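Phosphoinositol-specific phospholipase C (Pseudomonas sp., PDB 5FYP) probably cleaves the phosphodiester bond of phosphatidylinositol lipids in a calcium-dependent reaction, as a bacterial phosphoinositide-specific phospholipase C. Local coordinates at residues T15-I20 against G110-T115; A155-S160 against S173-N178. All coordinates share one frame; numbering follows the deposited sequence.

In the fold
Interaction 1 comes first along the chain, joining the loop that leads into strand 20-25 to the entry of strand 114-120; interaction 2 follows, setting the end of helix 151-158 against the loop that precedes strand 184-189. Their centres lie about 12 Å apart on the same side of the chain's centre, and they touch directly. Asn18 OD1 probably accepts a hydrogen bond from Trp174 N, and Phe17 N probably donates one to Pro175 O, while Phe112 packs on Ala177. The 173-178 loop therefore lies against both halves of interaction 1. In this TIM-barrel-clan enzyme that loop thus touches both the packing before strands 20-25 and 114-120 and the end of helix 151-158.

Interaction 1 of 2, residues T15-I20 against G110-T115; sequences TPFNGI and GHFPIT
In this TIM-barrel-clan fold, the 3-10 turn before strand 20-25 meets the start of strand 114-120 through a buried, apolar contact centred on Phe17. The Phe17 side chain extends with CG anti to the backbone N (chi1 -171°), which brings the CE1-CZ side of its ring up to Phe112, Pro113 and Thr115. CE1 of Phe17 lies 3.9 Å from CG of Pro113, the two side chains running past each other in opposite directions. Farther along the ring, CZ of Phe17 is 3.5 Å from OG1 of Thr115, with the hydroxyl oxygen near the ring plane at its edge. Phe112 CE1 also approaches that edge, 4.2 Å from CE1 of Phe17. Ile20 meets Phe112 from the opposite direction: its CD1 sits at the ring edge, 4.0 Å from CE2 of Phe112, and its CG2 is 4.1 Å from CZ of Phe112. Pro113 CD rests 3.4 Å above one face of the Phe112 ring, offset toward the rim. Around this group, Leu185 of strand 184-189 touches Phe17, Pro113 and Thr115, whereas Ile295 of strand 295-297 packs on Ile20 and Phe112, so these two strands border the contact.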
loop_
_atom_site.group_PDB
_atom_site.type_symbol
_atom_site.label_atom_id
_atom_site.label_comp_id
_atom_site.label_asym_id
_atom_site.label_seq_id
_atom_site.Cartn_x
_atom_site.Cartn_y
_atom_site.Cartn_z
ATOM N N THR A 15 15.322 -10.210 -6.743
ATOM C CA THR A 15 15.672 -9.146 -5.819
ATOM C C THR A 15 14.676 -9.145 -4.666
ATOM O O THR A 15 13.478 -9.218 -4.892
ATOM C CB THR A 15 15.635 -7.794 -6.543
ATOM O OG1 THR A 15 16.493 -7.834 -7.695
ATOM C CG2 THR A 15 16.078 -6.650 -5.695
ATOM N N PRO A 16 15.146 -8.987 -3.408
ATOM C CA PRO A 16 14.238 -8.764 -2.294
ATOM C C PRO A 16 13.282 -7.616 -2.587
ATOM O O PRO A 16 13.691 -6.625 -3.185
ATOM C CB PRO A 16 15.190 -8.403 -1.154
ATOM C CG PRO A 16 16.429 -9.186 -1.484
ATOM C CD PRO A 16 16.554 -9.003 -2.969
ATOM N N PHE A 17 12.046 -7.732 -2.142
ATOM C CA PHE A 17 11.053 -6.706 -2.468
ATOM C C PHE A 17 11.481 -5.308 -2.058
ATOM O O PHE A 17 11.204 -4.335 -2.761
ATOM C CB PHE A 17 9.724 -7.089 -1.822
ATOM C CG PHE A 17 8.543 -6.226 -2.246
ATOM C CD1 PHE A 17 8.026 -6.307 -3.514
ATOM C CD2 PHE A 17 7.965 -5.334 -1.358
ATOM C CE1 PHE A 17 6.947 -5.529 -3.887
ATOM C CE2 PHE A 17 6.882 -4.556 -1.727
ATOM C CZ PHE A 17 6.359 -4.639 -2.995
ATOM N N ASN A 18 12.151 -5.209 -0.907
ATOM C CA ASN A 18 12.644 -3.927 -0.420
ATOM C C ASN A 18 13.774 -3.335 -1.263
ATOM O O ASN A 18 14.076 -2.155 -1.125
ATOM C CB ASN A 18 13.063 -4.023 1.041
ATOM C CG ASN A 18 14.121 -5.076 1.253
ATOM O OD1 ASN A 18 13.894 -6.275 1.005
ATOM N ND2 ASN A 18 15.250 -4.669 1.798
ATOM N N GLY A 19 14.394 -4.160 -2.112
ATOM C CA GLY A 19 15.411 -3.674 -3.056
ATOM C C GLY A 19 14.899 -3.326 -4.421
ATOM O O GLY A 19 15.727 -3.100 -5.326
ATOM N N ILE A 20 13.578 -3.255 -4.590
ATOM C CA ILE A 20 12.960 -2.977 -5.881
ATOM C C ILE A 20 12.289 -1.594 -5.847
ATOM O O ILE A 20 11.543 -1.268 -4.917
ATOM C CB ILE A 20 11.935 -4.066 -6.241
ATOM C CG1 ILE A 20 12.590 -5.447 -6.301
ATOM C CG2 ILE A 20 11.241 -3.726 -7.543
ATOM C CD1 ILE A 20 11.629 -6.585 -6.483
ATOM N N GLY A 110 1.329 -15.992 -11.685
ATOM C CA GLY A 110 2.748 -15.677 -11.739
ATOM C C GLY A 110 3.043 -14.194 -11.716
ATOM O O GLY A 110 4.180 -13.803 -11.948
ATOM N N HIS A 111 2.030 -13.368 -11.441
ATOM C CA HIS A 111 2.275 -11.949 -11.504
ATOM C C HIS A 111 3.227 -11.448 -10.421
ATOM O O HIS A 111 3.288 -11.980 -9.304
ATOM C CB HIS A 111 0.964 -11.142 -11.478
ATOM C CG HIS A 111 0.140 -11.273 -10.222
ATOM N ND1 HIS A 111 0.422 -10.606 -9.061
ATOM C CD2 HIS A 111 -0.994 -11.971 -9.985
ATOM C CE1 HIS A 111 -0.497 -10.898 -8.156
ATOM N NE2 HIS A 111 -1.377 -11.708 -8.695
ATOM N N PHE A 112 3.964 -10.410 -10.768
ATOM C CA PHE A 112 4.727 -9.646 -9.808
ATOM C C PHE A 112 3.783 -9.194 -8.694
ATOM O O PHE A 112 2.619 -8.874 -8.964
ATOM C CB PHE A 112 5.345 -8.447 -10.544
ATOM C CG PHE A 112 6.254 -7.620 -9.712
ATOM C CD1 PHE A 112 5.744 -6.635 -8.882
ATOM C CD2 PHE A 112 7.622 -7.816 -9.736
ATOM C CE1 PHE A 112 6.578 -5.900 -8.062
ATOM C CE2 PHE A 112 8.457 -7.061 -8.954
ATOM C CZ PHE A 112 7.937 -6.107 -8.110
ATOM N N PRO A 113 4.223 -9.188 -7.429
ATOM C CA PRO A 113 3.302 -8.856 -6.351
ATOM C C PRO A 113 2.646 -7.495 -6.539
ATOM O O PRO A 113 3.319 -6.522 -6.909
ATOM C CB PRO A 113 4.186 -8.884 -5.107
ATOM C CG PRO A 113 5.587 -8.721 -5.635
ATOM C CD PRO A 113 5.563 -9.496 -6.926
ATOM N N ILE A 114 1.346 -7.446 -6.258
ATOM C CA ILE A 114 0.576 -6.199 -6.356
ATOM C C ILE A 114 0.504 -5.548 -4.982
ATOM O O ILE A 114 0.185 -6.227 -4.019
ATOM C CB ILE A 114 -0.831 -6.470 -6.863
ATOM C CG1 ILE A 114 -0.799 -7.029 -8.279
ATOM C CG2 ILE A 114 -1.708 -5.223 -6.779
ATOM C CD1 ILE A 114 -2.099 -7.690 -8.705
ATOM N N THR A 115 0.791 -4.262 -4.933
ATOM C CA THR A 115 0.673 -3.496 -3.704
ATOM C C THR A 115 -0.489 -2.517 -3.870
ATOM O O THR A 115 -0.538 -1.757 -4.840
ATOM C CB THR A 115 1.971 -2.757 -3.368
ATOM O OG1 THR A 115 3.023 -3.707 -3.217
ATOM C CG2 THR A 115 1.871 -1.986 -2.068
#

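Interaction 2 of 2, residues A155-S160 against S173-N178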
loop_
_atom_site.group_PDB
_atom_site.type_symbol
_atom_site.label_atom_id
_atom_site.label_comp_id
_atom_site.label_asym_id
_atom_site.label_seq_id
_atom_site.Cartn_x
_atom_site.Cartn_y
_atom_site.Cartn_z
ATOM N N ALA A 155 7.225 -11.054 9.156
ATOM C CA ALA A 155 7.868 -11.307 10.450
ATOM C C ALA A 155 8.431 -12.720 10.522
ATOM O O ALA A 155 9.589 -12.931 10.908
ATOM C CB ALA A 155 6.889 -11.033 11.571
ATOM N N THR A 156 7.642 -13.693 10.121
ATOM C CA THR A 156 8.122 -15.057 10.074
ATOM C C THR A 156 9.314 -15.179 9.131
ATOM O O THR A 156 10.302 -15.844 9.454
ATOM C CB THR A 156 6.980 -15.981 9.669
ATOM O OG1 THR A 156 5.998 -15.942 10.707
ATOM C CG2 THR A 156 7.461 -17.406 9.440
ATOM N N HIS A 157 9.249 -14.543 7.972
ATOM C CA HIS A 157 10.351 -14.600 7.011
ATOM C C HIS A 157 11.685 -14.162 7.635
ATOM O O HIS A 157 12.709 -14.781 7.394
ATOM C CB HIS A 157 10.058 -13.752 5.782
ATOM C CG HIS A 157 11.150 -13.787 4.779
ATOM N ND1 HIS A 157 11.389 -14.878 3.976
ATOM C CD2 HIS A 157 12.109 -12.878 4.487
ATOM C CE1 HIS A 157 12.423 -14.626 3.200
ATOM N NE2 HIS A 157 12.885 -13.425 3.494
ATOM N N ILE A 158 11.652 -13.088 8.402
ATOM C CA ILE A 158 12.884 -12.540 9.008
ATOM C C ILE A 158 13.160 -13.065 10.418
ATOM O O ILE A 158 14.128 -12.662 11.054
ATOM C CB ILE A 158 12.898 -10.996 9.013
ATOM C CG1 ILE A 158 11.881 -10.387 10.000
ATOM C CG2 ILE A 158 12.698 -10.460 7.599
ATOM C CD1 ILE A 158 12.192 -8.974 10.387
ATOM N N GLY A 159 12.325 -13.961 10.937
ATOM C CA GLY A 159 12.548 -14.529 12.286
ATOM C C GLY A 159 12.237 -13.576 13.440
ATOM O O GLY A 159 12.858 -13.678 14.491
ATOM N N SER A 160 11.264 -12.682 13.247
ATOM C CA SER A 160 10.877 -11.678 14.232
ATOM C C SER A 160 9.439 -11.910 14.690
ATOM O O SER A 160 8.618 -12.422 13.931
ATOM C CB SER A 160 10.980 -10.294 13.583
ATOM O OG SER A 160 10.619 -9.231 14.464
ATOM N N SER A 173 16.394 -8.791 4.476
ATOM C CA SER A 173 15.755 -8.809 3.161
ATOM C C SER A 173 14.331 -9.334 3.261
ATOM O O SER A 173 14.050 -10.358 3.907
ATOM C CB SER A 173 16.531 -9.720 2.209
ATOM O OG SER A 173 17.808 -9.203 1.991
ATOM N N TRP A 174 13.417 -8.636 2.592
ATOM C CA TRP A 174 12.086 -9.206 2.343
ATOM C C TRP A 174 12.213 -10.406 1.398
ATOM O O TRP A 174 13.214 -10.539 0.686
ATOM C CB TRP A 174 11.183 -8.158 1.692
ATOM C CG TRP A 174 10.766 -7.027 2.584
ATOM C CD1 TRP A 174 11.563 -6.240 3.366
ATOM C CD2 TRP A 174 9.431 -6.506 2.727
ATOM N NE1 TRP A 174 10.803 -5.283 4.005
ATOM C CE2 TRP A 174 9.496 -5.418 3.625
ATOM C CE3 TRP A 174 8.179 -6.857 2.188
ATOM C CZ2 TRP A 174 8.379 -4.708 4.004
ATOM C CZ3 TRP A 174 7.070 -6.142 2.565
ATOM C CH2 TRP A 174 7.175 -5.098 3.489
ATOM N N PRO A 175 11.147 -11.229 1.295
ATOM C CA PRO A 175 11.119 -12.202 0.209
ATOM C C PRO A 175 11.290 -11.504 -1.144
ATOM O O PRO A 175 10.966 -10.313 -1.322
ATOM C CB PRO A 175 9.728 -12.836 0.339
ATOM C CG PRO A 175 9.341 -12.591 1.780
ATOM C CD PRO A 175 9.902 -11.238 2.066
ATOM N N THR A 176 11.789 -12.266 -2.102
ATOM C CA THR A 176 12.011 -11.718 -3.442
ATOM C C THR A 176 10.702 -11.565 -4.184
ATOM O O THR A 176 9.668 -12.150 -3.807
ATOM C CB THR A 176 12.954 -12.593 -4.298
ATOM O OG1 THR A 176 12.296 -13.834 -4.498
ATOM C CG2 THR A 176 14.314 -12.784 -3.615
ATOM N N ALA A 177 10.722 -10.815 -5.277
ATOM C CA ALA A 177 9.538 -10.756 -6.142
ATOM C C ALA A 177 9.121 -12.154 -6.608
ATOM O O ALA A 177 7.926 -12.452 -6.642
ATOM C CB ALA A 177 9.739 -9.811 -7.287
ATOM N N ASN A 178 10.084 -13.004 -6.951
ATOM C CA ASN A 178 9.774 -14.398 -7.305
ATOM C C ASN A 178 9.054 -15.121 -6.158
ATOM O O ASN A 178 8.061 -15.810 -6.367
ATOM C CB ASN A 178 11.056 -15.153 -7.666
ATOM C CG ASN A 178 10.782 -16.563 -8.090
ATOM O OD1 ASN A 178 10.063 -16.756 -9.037
ATOM N ND2 ASN A 178 11.298 -17.531 -7.364
#
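With chi1 at -180°, the His157 side chain points straight away from its own backbone N and reaches Pro175 from helix 151-158; chi2 of 74° sets the ring plane so that one face receives the pyrrolidine. Pro175 CG stands 3.7 Å from the centroid of the His157 ring and only 9° off the ring normal, a centred CH-pi contact. The pyrrolidine continues across the ring, its CD 3.7 Å from His157 CD2, while Pro175 N lies over the same face, 3.6 Å from His157 NE2. Ser173 uses its backbone instead of its hydroxyl: its O is in the imidazole plane at the edge, 3.2 Å from His157 CD2 and 3.3 Å from His157 NE2. Next along the helix, Ile158 adds a methyl to the same carbonyl, with CG2 3.9 Å from Ser173 O. The helix then closes in a Schellman motif, Gly159 taking positive phi as Ser160 N bonds to Ala155 O and Gly159 N to Thr156 O. Behind the contact, Leu154 of helix 151-158 touches Trp174 and Pro175, and Trp174 NE1 donates a hydrogen bond to Ser256 O. The imidazole thus meets the loop on two sides, a proline over its face and a carbonyl at its edge. His157 remains exposed while its ring covers part of the buried Pro175. The partly positive CD2 side of the ring suits a carbonyl oxygen, and the proline contact is mainly dispersive, with a weak electrostatic part.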